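PDB 2JJQ: tRNA (uracil(54)-C(5))-methyltransferase from Pyrococcus abyssi, which catalyses the transfer of a methyl group from S-adenosyl-L-methionine to C5 of uridine 54 in tRNA, giving 5-methyluridine. Local coordinates for residues L95-Q100 against M411-P416; Y99-K104 against V118-K123; I294-S299 against A339-A344. All blocks are in the same frame, centred on the assembly; numbering follows the deposited sequence.

Interactions 1 and 2 adjoin, with centres about 6 Å apart, and share helix 97-112: the start of that helix meets the loop 411-416, and its next turn meets residues 118-123, the end of strand 117-119 and the loop that follows it. Interaction 3 lies about 32 Å from interaction 1, centre to centre, across the chain's centre at the S-adenosyl-L-homocysteine pocket. Interaction 2 is local and closes before interaction 3 opens, whereas the segments of interaction 1 stand 311 residues apart, with interaction 3 between them. Interactions 2 and 3 reach the same eight-stranded sheet, whose outermost strands are 117-119 and 339-343. Helix 97-112 is thus joined to one edge of this sheet, with the cofactor site toward the other.

Interaction 1: residues L95-Q100 against M411-P416; sequences LNYDYQ and MFPHTP
Gln100 NE2 is held by two acceptors: it donates to His414 ND1 across the contact at 3.0 Å and to Leu95 O on its own side at 3.0 Å. Both partners lie close to the amide plane, and the bond to His414 ND1 is nearly straight (164° at the hydrogen), that to Leu95 O similarly so, which fixes the rotation of the carboxamide. Its oxygen completes the grip, since Gln100 OE1 accepts from His414 N at 2.7 Å, a short but more bent bond. One residue is therefore read twice, through backbone N and ring nitrogen, with amide and imidazole planes 63° apart. NE2 of Gln100 comes in at the ring edge, tilted somewhat out of its plane. As His414 NE2 is hydrogen-bonded to Ile124 O, the ring is consistent with a proton on NE2 and a lone pair on ND1. Beside this polar pair, Tyr97 CE1 rests obliquely on Pro413 CB at 4.1 Å; CG of Tyr97 is anti to its backbone N (chi1 -171°), bringing the ring alongside. The loop is a type II turn from Phe412 to Thr415, with His414 at its positive-phi third position; Phe412 O accepts from both Thr415 N and Thr415 OG1. His414 lies about 4 Å, side chain to side chain, from Cys90, a probable [4Fe-4S] ligand, so this is a helix start docked on a type II turn beside the probable iron-sulfur site.

Interaction 2: residues Y99-K104 against V118-K123; sequences YQLEFK and VVPSPK
Val118 meets the helix through both of its methyl groups. CG1, placed anti to the backbone N (chi1 -175°), touches Leu101 CD2 at 4.0 Å, while Val118 CG2 lies 4.2 Å from Lys104 CB. The two branches thus straddle successive turns of the helix, Leu101 and Lys104 being three residues apart. The nearest CA pair agrees with this: Leu101 CA and Val118 CA are 6.6 Å apart. The CB bond of Val119 points away from the helix; its side chain touches Asn280 of helix 275-288, and its backbone pairs with Ala408 and Asp410, tying this short strand to strand 403-409. Pro120 brings the chain back to the helix. Its CB and CG both lie 3.9 Å from Leu101 CD1, and the two side chains cross at about a right angle, so the leucine fork is shared, CD2 serving Val118 and CD1 serving Pro120. Ser121 then marks the exit of the segment. Its N is hydrogen-bonded to Tyr97 OH at the start of the same helix, and Ser121 OG donates to Lys123 O at 2.7 Å and is also hydrogen-bonded to Asn274 ND2. The atoms that meet are mainly methyl, methylene and proline-ring carbons, with no polar bond between the two segments and 199 Å² buried in all. Lys104 CB joins this apolar patch, while its extended chain carries NZ away. The helix is therefore seated on the strand end by dispersion and exclusion of water, while the charge of Lys104 is paired with Asp410 in the loop after strand 403-409.

Interaction 3: residues I294-S299 against A339-A344; sequences ILDMYS and AEFEVA. With SAH (S-adenosyl-L-homocysteine), chain B.
Phe341 presents the edge of its ring to Ser299 and Asp296. Its CD1 lies 3.6 Å from Ser299 OG, its CE1 is 3.8 Å from Ser299 CB, and the serine CB sits in the ring plane. Asp296 OD2 is also near that plane, 4.0 Å from Phe341 CE1, with the carboxylate turned 76° from the ring; such an edge approach sets the slightly positive ring hydrogens toward oxygen. The stronger partner of Asp296 OD2 is Gly305 N, a bond that pins the carboxylate to the glycine-rich segment after strand 293-297, probably the Rossmann-type cofactor loop. Between Asp296 and Ser299 the chain turns sharply at Tyr298, whose phi and psi are both positive (58° and 51°). This turn directs Tyr298 O to the amino N of S-adenosyl-L-homocysteine, 3.1 Å away, in a hydrogen bond. The tyrosine ring lies beside the nucleoside, its CD1 3.5 Å from the ligand's O4' and the adenine C4 in plane at its edge; Met297 CE lies over one face of the ring and touches adenine C2 at 3.9 Å. Tyr298 OH is anchored by Asp346. Strand 314-319 stands between strands 293-297 and 339-343, so the contact passes across it rather than between paired neighbours, and helix 322-335 packs on Phe341 through Ala328 and Val332 and on Ser299 through Ile325.

Interaction 1: residues L95-Q100 against M411-P416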
loop_
_atom_site.group_PDB
_atom_site.type_symbol
_atom_site.label_atom_id
_atom_site.label_comp_id
_atom_site.label_asym_id
_atom_site.label_seq_id
_atom_site.Cartn_x
_atom_site.Cartn_y
_atom_site.Cartn_z
ATOM N N LEU A 95 6.172 -17.046 7.494
ATOM C CA LEU A 95 7.364 -17.491 6.694
ATOM C C LEU A 95 8.590 -16.623 6.932
ATOM O O LEU A 95 8.478 -15.397 6.971
ATOM C CB LEU A 95 7.046 -17.445 5.204
ATOM C CG LEU A 95 5.854 -18.289 4.741
ATOM C CD1 LEU A 95 5.684 -17.980 3.262
ATOM C CD2 LEU A 95 6.064 -19.776 5.007
ATOM N N ASN A 96 9.762 -17.242 7.023
ATOM C CA ASN A 96 11.028 -16.502 7.119
ATOM C C ASN A 96 11.113 -15.551 5.944
ATOM O O ASN A 96 10.687 -15.874 4.811
ATOM C CB ASN A 96 12.203 -17.449 6.952
ATOM C CG ASN A 96 12.420 -18.302 8.167
ATOM O OD1 ASN A 96 12.174 -17.892 9.308
ATOM N ND2 ASN A 96 12.932 -19.502 7.923
ATOM N N TYR A 97 11.707 -14.402 6.214
ATOM C CA TYR A 97 11.708 -13.333 5.185
ATOM C C TYR A 97 12.444 -13.733 3.917
ATOM O O TYR A 97 12.004 -13.466 2.772
ATOM C CB TYR A 97 12.235 -12.017 5.779
ATOM C CG TYR A 97 12.041 -10.875 4.810
ATOM C CD1 TYR A 97 10.768 -10.534 4.391
ATOM C CD2 TYR A 97 13.132 -10.123 4.359
ATOM C CE1 TYR A 97 10.563 -9.454 3.508
ATOM C CE2 TYR A 97 12.930 -9.065 3.460
ATOM C CZ TYR A 97 11.647 -8.748 3.044
ATOM O OH TYR A 97 11.458 -7.721 2.109
ATOM N N ASP A 98 13.555 -14.466 4.080
ATOM C CA ASP A 98 14.289 -14.860 2.877
ATOM C C ASP A 98 13.421 -15.757 1.995
ATOM O O ASP A 98 13.547 -15.743 0.755
ATOM C CB ASP A 98 15.621 -15.526 3.224
ATOM C CG ASP A 98 15.450 -16.941 3.727
ATOM O OD1 ASP A 98 14.594 -17.162 4.582
ATOM O OD2 ASP A 98 16.174 -17.871 3.283
ATOM N N TYR A 99 12.561 -16.553 2.615
ATOM C CA TYR A 99 11.693 -17.410 1.805
ATOM C C TYR A 99 10.598 -16.570 1.160
ATOM O O TYR A 99 10.203 -16.834 0.021
ATOM C CB TYR A 99 11.091 -18.610 2.550
ATOM C CG TYR A 99 10.325 -19.448 1.552
ATOM C CD1 TYR A 99 10.997 -20.123 0.539
ATOM C CD2 TYR A 99 8.949 -19.446 1.522
ATOM C CE1 TYR A 99 10.322 -20.803 -0.430
ATOM C CE2 TYR A 99 8.249 -20.167 0.520
ATOM C CZ TYR A 99 8.955 -20.817 -0.442
ATOM O OH TYR A 99 8.344 -21.551 -1.467
ATOM N N GLN A 100 10.053 -15.604 1.899
ATOM C CA GLN A 100 9.092 -14.691 1.231
ATOM C C GLN A 100 9.720 -14.171 -0.062
ATOM O O GLN A 100 9.038 -14.101 -1.066
ATOM C CB GLN A 100 8.746 -13.516 2.159
ATOM C CG GLN A 100 7.895 -13.959 3.346
ATOM C CD GLN A 100 7.507 -12.771 4.187
ATOM O OE1 GLN A 100 7.302 -11.680 3.651
ATOM N NE2 GLN A 100 7.472 -12.948 5.503
ATOM N N MET A 411 7.719 -3.981 -1.623
ATOM C CA MET A 411 7.066 -2.880 -0.945
ATOM C C MET A 411 6.159 -3.435 0.145
ATOM O O MET A 411 5.740 -2.693 1.083
ATOM C CB MET A 411 6.243 -2.046 -1.975
ATOM C CG MET A 411 7.189 -1.151 -2.874
ATOM S SD MET A 411 7.806 0.319 -1.979
ATOM C CE MET A 411 6.346 0.698 -1.007
ATOM N N PHE A 412 5.861 -4.735 0.056
ATOM C CA PHE A 412 4.766 -5.304 0.865
ATOM C C PHE A 412 5.192 -6.599 1.590
ATOM O O PHE A 412 4.617 -7.678 1.345
ATOM C CB PHE A 412 3.569 -5.607 -0.024
ATOM C CG PHE A 412 3.181 -4.461 -0.892
ATOM C CD1 PHE A 412 2.500 -3.393 -0.377
ATOM C CD2 PHE A 412 3.529 -4.468 -2.217
ATOM C CE1 PHE A 412 2.127 -2.289 -1.198
ATOM C CE2 PHE A 412 3.177 -3.383 -3.046
ATOM C CZ PHE A 412 2.475 -2.307 -2.532
ATOM N N PRO A 413 6.139 -6.478 2.501
ATOM C CA PRO A 413 6.553 -7.661 3.277
ATOM C C PRO A 413 5.356 -8.390 3.926
ATOM O O PRO A 413 4.380 -7.749 4.358
ATOM C CB PRO A 413 7.415 -7.059 4.387
ATOM C CG PRO A 413 7.931 -5.725 3.817
ATOM C CD PRO A 413 6.852 -5.235 2.897
ATOM N N HIS A 414 5.456 -9.731 4.041
ATOM C CA HIS A 414 4.439 -10.551 4.701
ATOM C C HIS A 414 3.145 -10.690 3.912
ATOM O O HIS A 414 2.169 -11.227 4.438
ATOM C CB HIS A 414 4.122 -10.106 6.141
ATOM C CG HIS A 414 5.339 -9.793 6.944
ATOM N ND1 HIS A 414 6.345 -10.714 7.151
ATOM C CD2 HIS A 414 5.734 -8.656 7.580
ATOM C CE1 HIS A 414 7.299 -10.181 7.898
ATOM N NE2 HIS A 414 6.960 -8.920 8.166
ATOM N N THR A 415 3.134 -10.199 2.678
ATOM C CA THR A 415 2.019 -10.402 1.759
ATOM C C THR A 415 2.613 -10.990 0.478
ATOM O O THR A 415 3.835 -10.886 0.240
ATOM C CB THR A 415 1.327 -9.068 1.397
ATOM O OG1 THR A 415 2.116 -8.411 0.395
ATOM C CG2 THR A 415 1.209 -8.146 2.624
ATOM N N PRO A 416 1.754 -11.567 -0.399
ATOM C CA PRO A 416 2.269 -12.059 -1.676
ATOM C C PRO A 416 2.594 -10.984 -2.720
ATOM O O PRO A 416 3.030 -11.312 -3.818
ATOM C CB PRO A 416 1.132 -12.957 -2.210
ATOM C CG PRO A 416 0.050 -12.906 -1.233
ATOM C CD PRO A 416 0.314 -11.830 -0.222
#

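Interaction 2: residues Y99-K104 against V118-K123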
loop_
_atom_site.group_PDB
_atom_site.type_symbol
_atom_site.label_atom_id
_atom_site.label_comp_id
_atom_site.label_asym_id
_atom_site.label_seq_id
_atom_site.Cartn_x
_atom_site.Cartn_y
_atom_site.Cartn_z
ATOM N N TYR A 99 12.561 -16.553 2.615
ATOM C CA TYR A 99 11.693 -17.410 1.805
ATOM C C TYR A 99 10.598 -16.570 1.160
ATOM O O TYR A 99 10.203 -16.834 0.021
ATOM C CB TYR A 99 11.091 -18.610 2.550
ATOM C CG TYR A 99 10.325 -19.448 1.552
ATOM C CD1 TYR A 99 10.997 -20.123 0.539
ATOM C CD2 TYR A 99 8.949 -19.446 1.522
ATOM C CE1 TYR A 99 10.322 -20.803 -0.430
ATOM C CE2 TYR A 99 8.249 -20.167 0.520
ATOM C CZ TYR A 99 8.955 -20.817 -0.442
ATOM O OH TYR A 99 8.344 -21.551 -1.467
ATOM N N GLN A 100 10.053 -15.604 1.899
ATOM C CA GLN A 100 9.092 -14.691 1.231
ATOM C C GLN A 100 9.720 -14.171 -0.062
ATOM O O GLN A 100 9.038 -14.101 -1.066
ATOM C CB GLN A 100 8.746 -13.516 2.159
ATOM C CG GLN A 100 7.895 -13.959 3.346
ATOM C CD GLN A 100 7.507 -12.771 4.187
ATOM O OE1 GLN A 100 7.302 -11.680 3.651
ATOM N NE2 GLN A 100 7.472 -12.948 5.503
ATOM N N LEU A 101 10.985 -13.740 -0.033
ATOM C CA LEU A 101 11.591 -13.161 -1.236
ATOM C C LEU A 101 11.780 -14.205 -2.346
ATOM O O LEU A 101 11.622 -13.918 -3.526
ATOM C CB LEU A 101 12.958 -12.526 -0.885
ATOM C CG LEU A 101 12.863 -11.371 0.087
ATOM C CD1 LEU A 101 14.387 -10.939 0.451
ATOM C CD2 LEU A 101 12.054 -10.220 -0.481
ATOM N N GLU A 102 12.095 -15.439 -1.950
ATOM C CA GLU A 102 12.247 -16.532 -2.905
ATOM C C GLU A 102 10.889 -16.813 -3.583
ATOM O O GLU A 102 10.826 -17.003 -4.792
ATOM C CB GLU A 102 12.764 -17.777 -2.162
ATOM C CG GLU A 102 12.856 -19.001 -3.044
ATOM C CD GLU A 102 13.371 -20.239 -2.298
ATOM O OE1 GLU A 102 14.335 -20.128 -1.503
ATOM O OE2 GLU A 102 12.826 -21.342 -2.538
ATOM N N PHE A 103 9.811 -16.817 -2.806
ATOM C CA PHE A 103 8.477 -17.018 -3.341
ATOM C C PHE A 103 8.161 -15.928 -4.382
ATOM O O PHE A 103 7.581 -16.215 -5.440
ATOM C CB PHE A 103 7.448 -16.966 -2.191
ATOM C CG PHE A 103 6.019 -16.686 -2.656
ATOM C CD1 PHE A 103 5.246 -17.710 -3.141
ATOM C CD2 PHE A 103 5.468 -15.399 -2.595
ATOM C CE1 PHE A 103 3.939 -17.487 -3.549
ATOM C CE2 PHE A 103 4.177 -15.141 -3.006
ATOM C CZ PHE A 103 3.396 -16.203 -3.541
ATOM N N LYS A 104 8.532 -14.687 -4.086
ATOM C CA LYS A 104 8.260 -13.558 -4.979
ATOM C C LYS A 104 9.095 -13.659 -6.251
ATOM O O LYS A 104 8.587 -13.393 -7.332
ATOM C CB LYS A 104 8.472 -12.215 -4.249
ATOM C CG LYS A 104 7.269 -11.999 -3.322
ATOM C CD LYS A 104 7.433 -10.859 -2.347
ATOM C CE LYS A 104 6.111 -10.664 -1.585
ATOM N NZ LYS A 104 6.072 -9.496 -0.602
ATOM N N VAL A 118 14.439 -9.266 -6.752
ATOM C CA VAL A 118 13.517 -8.693 -5.764
ATOM C C VAL A 118 14.320 -7.995 -4.645
ATOM O O VAL A 118 15.047 -8.667 -3.867
ATOM C CB VAL A 118 12.565 -9.742 -5.157
ATOM C CG1 VAL A 118 11.563 -9.056 -4.229
ATOM C CG2 VAL A 118 11.778 -10.489 -6.266
ATOM N N VAL A 119 14.185 -6.686 -4.541
ATOM C CA VAL A 119 14.930 -5.942 -3.505
ATOM C C VAL A 119 14.205 -6.042 -2.171
ATOM O O VAL A 119 13.007 -5.709 -2.112
ATOM C CB VAL A 119 15.070 -4.458 -3.926
ATOM C CG1 VAL A 119 15.833 -3.599 -2.871
ATOM C CG2 VAL A 119 15.669 -4.366 -5.353
ATOM N N PRO A 120 14.907 -6.524 -1.122
ATOM C CA PRO A 120 14.311 -6.666 0.215
ATOM C C PRO A 120 13.914 -5.328 0.755
ATOM O O PRO A 120 14.550 -4.300 0.446
ATOM C CB PRO A 120 15.457 -7.263 1.082
ATOM C CG PRO A 120 16.514 -7.716 0.124
ATOM C CD PRO A 120 16.340 -6.888 -1.128
ATOM N N SER A 121 12.800 -5.300 1.487
ATOM C CA SER A 121 12.467 -4.113 2.275
ATOM C C SER A 121 13.575 -3.886 3.341
ATOM O O SER A 121 14.049 -4.879 3.955
ATOM C CB SER A 121 11.106 -4.286 2.918
ATOM O OG SER A 121 10.773 -3.113 3.648
ATOM N N PRO A 122 14.053 -2.622 3.491
ATOM C CA PRO A 122 15.139 -2.333 4.453
ATOM C C PRO A 122 14.741 -2.733 5.852
ATOM O O PRO A 122 15.619 -3.126 6.652
ATOM C CB PRO A 122 15.314 -0.819 4.310
ATOM C CG PRO A 122 15.068 -0.569 2.819
ATOM C CD PRO A 122 13.920 -1.548 2.486
ATOM N N LYS A 123 13.449 -2.647 6.153
ATOM C CA LYS A 123 12.904 -3.102 7.445
ATOM C C LYS A 123 11.678 -3.913 7.205
ATOM O O LYS A 123 10.975 -3.657 6.249
ATOM C CB LYS A 123 12.557 -1.943 8.362
ATOM C CG LYS A 123 13.725 -1.033 8.747
ATOM C CD LYS A 123 13.211 -0.091 9.844
ATOM C CE LYS A 123 14.287 0.874 10.350
ATOM N NZ LYS A 123 15.158 0.314 11.406
#

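Interaction 3: residues I294-S299 against A339-A344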
loop_
_atom_site.group_PDB
_atom_site.type_symbol
_atom_site.label_atom_id
_atom_site.label_comp_id
_atom_site.label_asym_id
_atom_site.label_seq_id
_atom_site.Cartn_x
_atom_site.Cartn_y
_atom_site.Cartn_z
ATOM N N ILE A 294 10.014 15.068 -18.392
ATOM C CA ILE A 294 9.438 13.841 -17.843
ATOM C C ILE A 294 7.961 14.030 -17.677
ATOM O O ILE A 294 7.546 15.091 -17.189
ATOM C CB ILE A 294 10.001 13.551 -16.427
ATOM C CG1 ILE A 294 11.547 13.604 -16.388
ATOM C CG2 ILE A 294 9.531 12.184 -15.867
ATOM C CD1 ILE A 294 12.241 12.584 -17.320
ATOM N N LEU A 295 7.176 13.031 -18.075
ATOM C CA LEU A 295 5.743 12.995 -17.677
ATOM C C LEU A 295 5.544 11.981 -16.548
ATOM O O LEU A 295 5.929 10.823 -16.704
ATOM C CB LEU A 295 4.844 12.587 -18.841
ATOM C CG LEU A 295 3.376 12.262 -18.553
ATOM C CD1 LEU A 295 2.677 13.496 -18.032
ATOM C CD2 LEU A 295 2.769 11.860 -19.896
ATOM N N ASP A 296 4.957 12.428 -15.433
ATOM C CA ASP A 296 4.620 11.580 -14.292
ATOM C C ASP A 296 3.098 11.305 -14.438
ATOM O O ASP A 296 2.247 12.038 -13.866
ATOM C CB ASP A 296 4.969 12.285 -12.962
ATOM C CG ASP A 296 4.729 11.394 -11.708
ATOM O OD1 ASP A 296 4.554 10.150 -11.896
ATOM O OD2 ASP A 296 4.763 11.950 -10.556
ATOM N N MET A 297 2.766 10.242 -15.179
ATOM C CA MET A 297 1.374 9.885 -15.465
ATOM C C MET A 297 0.826 8.997 -14.327
ATOM O O MET A 297 1.516 8.083 -13.873
ATOM C CB MET A 297 1.270 9.226 -16.858
ATOM C CG MET A 297 -0.220 8.921 -17.275
ATOM S SD MET A 297 -1.249 10.399 -17.119
ATOM C CE MET A 297 -2.898 9.701 -17.013
ATOM N N TYR A 298 -0.424 9.242 -13.930
ATOM C CA TYR A 298 -1.008 8.659 -12.719
ATOM C C TYR A 298 -0.127 9.084 -11.524
ATOM O O TYR A 298 0.253 8.273 -10.708
ATOM C CB TYR A 298 -1.053 7.147 -12.799
ATOM C CG TYR A 298 -1.655 6.575 -14.088
ATOM C CD1 TYR A 298 -3.035 6.487 -14.249
ATOM C CD2 TYR A 298 -0.829 6.055 -15.097
ATOM C CE1 TYR A 298 -3.584 5.959 -15.412
ATOM C CE2 TYR A 298 -1.370 5.485 -16.224
ATOM C CZ TYR A 298 -2.742 5.445 -16.371
ATOM O OH TYR A 298 -3.247 4.861 -17.501
ATOM N N SER A 299 0.132 10.386 -11.423
ATOM C CA SER A 299 1.136 10.911 -10.431
ATOM C C SER A 299 0.692 10.754 -9.001
ATOM O O SER A 299 1.500 10.853 -8.071
ATOM C CB SER A 299 1.385 12.398 -10.668
ATOM O OG SER A 299 0.201 13.141 -10.392
ATOM N N ALA A 339 7.600 22.220 -10.881
ATOM C CA ALA A 339 6.986 21.093 -11.608
ATOM C C ALA A 339 5.516 21.490 -11.702
ATOM O O ALA A 339 5.035 22.296 -10.873
ATOM C CB ALA A 339 7.130 19.792 -10.839
ATOM N N GLU A 340 4.802 20.953 -12.688
ATOM C CA GLU A 340 3.399 21.306 -12.859
ATOM C C GLU A 340 2.576 20.002 -12.811
ATOM O O GLU A 340 2.997 18.988 -13.398
ATOM C CB GLU A 340 3.239 22.046 -14.195
ATOM C CG GLU A 340 1.925 22.007 -14.888
ATOM C CD GLU A 340 1.943 22.824 -16.231
ATOM O OE1 GLU A 340 2.790 23.773 -16.358
ATOM O OE2 GLU A 340 1.124 22.504 -17.158
ATOM N N PHE A 341 1.466 20.035 -12.070
ATOM C CA PHE A 341 0.497 18.931 -11.973
ATOM C C PHE A 341 -0.896 19.390 -12.390
ATOM O O PHE A 341 -1.322 20.492 -12.046
ATOM C CB PHE A 341 0.473 18.313 -10.569
ATOM C CG PHE A 341 1.774 17.641 -10.199
ATOM C CD1 PHE A 341 1.956 16.259 -10.410
ATOM C CD2 PHE A 341 2.809 18.401 -9.692
ATOM C CE1 PHE A 341 3.178 15.639 -10.078
ATOM C CE2 PHE A 341 4.080 17.783 -9.329
ATOM C CZ PHE A 341 4.234 16.415 -9.542
ATOM N N GLU A 342 -1.591 18.545 -13.120
ATOM C CA GLU A 342 -2.903 18.874 -13.661
ATOM C C GLU A 342 -3.821 17.634 -13.618
ATOM O O GLU A 342 -3.370 16.480 -13.669
ATOM C CB GLU A 342 -2.752 19.358 -15.119
ATOM C CG GLU A 342 -1.771 20.557 -15.279
ATOM C CD GLU A 342 -2.322 21.888 -14.727
ATOM O OE1 GLU A 342 -3.466 21.911 -14.190
ATOM O OE2 GLU A 342 -1.613 22.927 -14.810
ATOM N N VAL A 343 -5.125 17.880 -13.490
ATOM C CA VAL A 343 -6.075 16.784 -13.450
ATOM C C VAL A 343 -6.418 16.416 -14.879
ATOM O O VAL A 343 -6.826 17.287 -15.682
ATOM C CB VAL A 343 -7.344 17.218 -12.706
ATOM C CG1 VAL A 343 -8.450 16.114 -12.845
ATOM C CG2 VAL A 343 -7.013 17.546 -11.267
ATOM N N ALA A 344 -6.207 15.169 -15.227
ATOM C CA ALA A 344 -6.580 14.654 -16.554
ATOM C C ALA A 344 -6.762 13.152 -16.441
ATOM O O ALA A 344 -6.185 12.498 -15.563
ATOM C CB ALA A 344 -5.543 14.977 -17.558
HETATM N N SAH B . 2.358 7.323 -8.588
HETATM C CA SAH B . 1.342 7.495 -7.499
HETATM C CB SAH B . 0.462 6.254 -7.365
HETATM C CG SAH B . -0.405 6.008 -8.580
HETATM S SD SAH B . -1.806 5.017 -8.034
HETATM C C SAH B . 2.084 7.673 -6.195
HETATM O O SAH B . 1.529 8.018 -5.139
HETATM O OXT SAH B . 3.283 7.438 -6.173
HETATM C "C5'" SAH B . -2.741 5.084 -9.542
HETATM C "C4'" SAH B . -3.283 6.507 -9.767
HETATM O "O4'" SAH B . -4.192 6.561 -10.899
HETATM C "C3'" SAH B . -4.078 7.074 -8.592
HETATM O "O3'" SAH B . -3.402 8.252 -8.106
HETATM C "C2'" SAH B . -5.478 7.377 -9.184
HETATM O "O2'" SAH B . -6.111 8.567 -8.704
HETATM C "C1'" SAH B . -5.204 7.555 -10.647
HETATM N N9 SAH B . -6.216 7.121 -11.604
HETATM C C8 SAH B . -7.060 6.066 -11.509
HETATM N N7 SAH B . -7.747 5.946 -12.677
HETATM C C5 SAH B . -7.316 6.896 -13.522
HETATM C C6 SAH B . -7.610 7.321 -14.906
HETATM N N6 SAH B . -8.559 6.636 -15.589
HETATM N N1 SAH B . -6.905 8.391 -15.402
HETATM C C2 SAH B . -5.969 9.051 -14.685
HETATM N N3 SAH B . -5.678 8.715 -13.420
HETATM C C4 SAH B . -6.296 7.669 -12.821
#